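Local coordinates for RagB/SusD domain protein (PDB 5J5U), which binds chitin as a SusD homolog, probably an outer-membrane lipoprotein, in a polysaccharide utilization locus for chitin conversion, at residues 56-64 against 433-444. Residues are numbered along the deposited sequence; the frame is centred on the assembly and turned at random.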
# COMPACT_ATOMS: atom_id res chain seq x y z
N THR A 56 9.28 15.34 -4.56
CA THR A 56 9.21 15.88 -5.91
C THR A 56 10.48 15.61 -6.69
O THR A 56 10.42 15.14 -7.85
CB THR A 56 9.00 17.41 -5.94
OG1 THR A 56 7.95 17.77 -5.05
CG2 THR A 56 8.66 17.86 -7.37
N GLU A 57 11.62 15.91 -6.05
CA GLU A 57 12.91 15.79 -6.71
C GLU A 57 13.21 14.36 -7.07
O GLU A 57 13.66 14.11 -8.19
CB GLU A 57 14.03 16.37 -5.84
CG GLU A 57 15.45 16.19 -6.40
CD GLU A 57 15.76 17.07 -7.64
OE1 GLU A 57 14.84 17.70 -8.20
OE2 GLU A 57 16.93 17.12 -8.06
N TYR A 58 12.91 13.41 -6.18
CA TYR A 58 13.28 12.02 -6.46
C TYR A 58 12.10 11.14 -6.87
O TYR A 58 12.22 10.39 -7.86
CB TYR A 58 14.02 11.42 -5.25
CG TYR A 58 15.22 12.27 -4.89
CD1 TYR A 58 16.36 12.27 -5.70
CD2 TYR A 58 15.21 13.12 -3.79
CE1 TYR A 58 17.45 13.06 -5.40
CE2 TYR A 58 16.31 13.93 -3.48
CZ TYR A 58 17.43 13.88 -4.29
OH TYR A 58 18.53 14.66 -4.01
N GLY A 59 10.96 11.24 -6.17
CA GLY A 59 9.81 10.40 -6.50
C GLY A 59 8.95 10.89 -7.67
O GLY A 59 8.52 10.14 -8.53
N SER A 60 8.68 12.18 -7.70
CA SER A 60 7.79 12.73 -8.70
C SER A 60 8.48 12.81 -10.08
O SER A 60 7.91 12.38 -11.08
CB SER A 60 7.32 14.11 -8.23
OG SER A 60 6.12 14.46 -8.85
N LYS A 61 9.71 13.31 -10.12
CA LYS A 61 10.43 13.49 -11.38
C LYS A 61 11.28 12.27 -11.82
O LYS A 61 11.73 12.23 -12.96
CB LYS A 61 11.34 14.71 -11.30
CG LYS A 61 10.60 16.00 -11.08
CD LYS A 61 11.50 17.22 -11.33
CE LYS A 61 12.64 17.32 -10.36
NZ LYS A 61 13.39 18.63 -10.52
N PHE A 62 11.47 11.30 -10.93
CA PHE A 62 12.26 10.07 -11.16
C PHE A 62 13.79 10.30 -11.16
O PHE A 62 14.43 10.38 -12.20
CB PHE A 62 11.83 9.38 -12.46
CG PHE A 62 10.33 9.29 -12.63
CD1 PHE A 62 9.50 9.12 -11.51
CD2 PHE A 62 9.75 9.37 -13.90
CE1 PHE A 62 8.13 9.04 -11.65
CE2 PHE A 62 8.39 9.29 -14.06
CZ PHE A 62 7.56 9.13 -12.94
N LYS A 63 14.36 10.41 -9.98
CA LYS A 63 15.80 10.47 -9.82
C LYS A 63 16.25 9.39 -8.82
O LYS A 63 15.59 9.17 -7.80
CB LYS A 63 16.25 11.86 -9.36
CG LYS A 63 16.00 12.95 -10.35
CD LYS A 63 16.70 14.23 -9.95
CE LYS A 63 16.35 15.36 -10.90
NZ LYS A 63 17.05 16.59 -10.49
N LYS A 64 17.35 8.71 -9.12
CA LYS A 64 17.83 7.60 -8.30
C LYS A 64 18.66 8.05 -7.13
O LYS A 64 19.56 8.87 -7.27
CB LYS A 64 18.67 6.62 -9.13
CG LYS A 64 17.99 6.09 -10.33
CD LYS A 64 18.50 4.70 -10.64
CE LYS A 64 19.86 4.72 -11.29
NZ LYS A 64 20.16 3.42 -11.96
N ILE A 433 4.89 13.18 -16.85
CA ILE A 433 6.05 13.86 -16.30
C ILE A 433 6.97 14.33 -17.43
O ILE A 433 7.54 13.51 -18.15
CB ILE A 433 6.81 12.92 -15.31
CG1 ILE A 433 5.92 12.60 -14.09
CG2 ILE A 433 8.14 13.53 -14.87
CD1 ILE A 433 5.61 13.83 -13.23
N THR A 434 7.12 15.64 -17.59
CA THR A 434 7.86 16.16 -18.74
C THR A 434 9.11 16.91 -18.32
O THR A 434 9.84 17.44 -19.17
CB THR A 434 6.97 17.12 -19.61
OG1 THR A 434 6.43 18.16 -18.79
CG2 THR A 434 5.83 16.34 -20.30
N ASN A 435 9.41 16.89 -17.02
CA ASN A 435 10.64 17.51 -16.51
C ASN A 435 11.88 17.08 -17.28
O ASN A 435 12.10 15.88 -17.53
CB ASN A 435 10.81 17.17 -15.03
CG ASN A 435 9.64 17.61 -14.20
OD1 ASN A 435 8.57 16.98 -14.25
ND2 ASN A 435 9.80 18.71 -13.48
N SER A 436 12.71 18.06 -17.64
CA SER A 436 13.84 17.80 -18.52
C SER A 436 14.93 17.03 -17.79
O SER A 436 15.80 16.41 -18.42
CB SER A 436 14.38 19.12 -19.06
OG SER A 436 14.97 19.87 -18.02
N ASP A 437 14.90 17.08 -16.47
CA ASP A 437 15.87 16.35 -15.65
C ASP A 437 15.35 15.01 -15.16
O ASP A 437 15.96 14.40 -14.28
CB ASP A 437 16.33 17.20 -14.44
CG ASP A 437 15.16 17.73 -13.61
OD1 ASP A 437 14.01 17.79 -14.12
OD2 ASP A 437 15.38 18.11 -12.43
N SER A 438 14.24 14.53 -15.70
CA SER A 438 13.78 13.18 -15.37
C SER A 438 14.75 12.10 -15.90
O SER A 438 14.97 11.98 -17.11
CB SER A 438 12.39 12.94 -15.90
OG SER A 438 11.92 11.64 -15.54
N GLN A 439 15.30 11.28 -15.01
CA GLN A 439 16.33 10.32 -15.44
C GLN A 439 15.73 9.22 -16.30
O GLN A 439 16.47 8.52 -16.97
CB GLN A 439 17.08 9.73 -14.23
CG GLN A 439 18.10 10.73 -13.61
CD GLN A 439 18.63 10.36 -12.21
OE1 GLN A 439 18.48 9.22 -11.73
NE2 GLN A 439 19.25 11.33 -11.54
N THR A 440 14.40 9.09 -16.33
CA THR A 440 13.74 8.13 -17.23
C THR A 440 12.98 8.75 -18.41
O THR A 440 12.27 8.04 -19.13
CB THR A 440 12.73 7.24 -16.48
OG1 THR A 440 11.82 8.08 -15.79
CG2 THR A 440 13.41 6.36 -15.47
N GLY A 441 13.12 10.06 -18.60
CA GLY A 441 12.37 10.74 -19.65
C GLY A 441 10.87 10.70 -19.41
O GLY A 441 10.07 10.72 -20.35
N GLY A 442 10.48 10.59 -18.14
CA GLY A 442 9.08 10.60 -17.75
C GLY A 442 8.45 9.23 -17.70
O GLY A 442 7.24 9.12 -17.56
N VAL A 443 9.26 8.18 -17.86
CA VAL A 443 8.77 6.80 -17.77
C VAL A 443 8.67 6.36 -16.31
O VAL A 443 9.68 6.40 -15.58
CB VAL A 443 9.70 5.84 -18.52
CG1 VAL A 443 9.13 4.41 -18.44
CG2 VAL A 443 9.84 6.28 -19.98
N VAL A 444 7.49 5.94 -15.85
CA VAL A 444 7.41 5.54 -14.46
C VAL A 444 8.28 4.29 -14.19
O VAL A 444 8.19 3.29 -14.89
CB VAL A 444 5.98 5.30 -13.99
CG1 VAL A 444 5.94 5.07 -12.45
CG2 VAL A 444 5.10 6.47 -14.38
O HOH W 1 12.26 20.02 -13.25
O HOH W 2 20.27 10.61 -9.07
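Where helix 53-60 runs out, the chain turns through F62, with its positive phi of 74°, and lies along the 433-444 loop, where Q439 N donates to F62 O at 3.1 Å. The neighbouring carbonyl is taken as well: S438 OG gives its proton to K61 O at 2.7 Å and receives G442 N, so one hydroxyl joins the K61 carbonyl to G442, further along the 433-444 loop. Beside these bonds four charges alternate in a ring. D437 OD2 accepts K61 NZ at 2.8 Å on its syn lone pair and K63 NZ from above the carboxylate plane, while the two oxygens of E57 each hold one of the same ammonium groups. The two lysines are likely to offset the repulsion between the acids, whose E57 OE1 and D437 OD2 lie 4.3 Å apart. K61 gets there by a bend at chi3 (-64°), its chain crossing N435 at about a right angle with CD 3.1 Å from ND2; a water joins K61 NZ, N435 ND2 and D437 OD1, and ND2 also donates to G305 O. A methionine in place of K61 would probably leave E57 and D437 to repel each other, with K63 alone between them. On another side the F62 ring is wedged into the loop, with I433 CG1 and V444 CG2 near CZ and G442 C at its edge. Q439 reaches back, OE1 taking K64 N at 2.9 Å from above its amide plane. The whole illustrates a helix C-terminus pinned to a distant loop of two type I beta turns by a salt-bridge network and an inserted aromatic, here within a SusD-like fold.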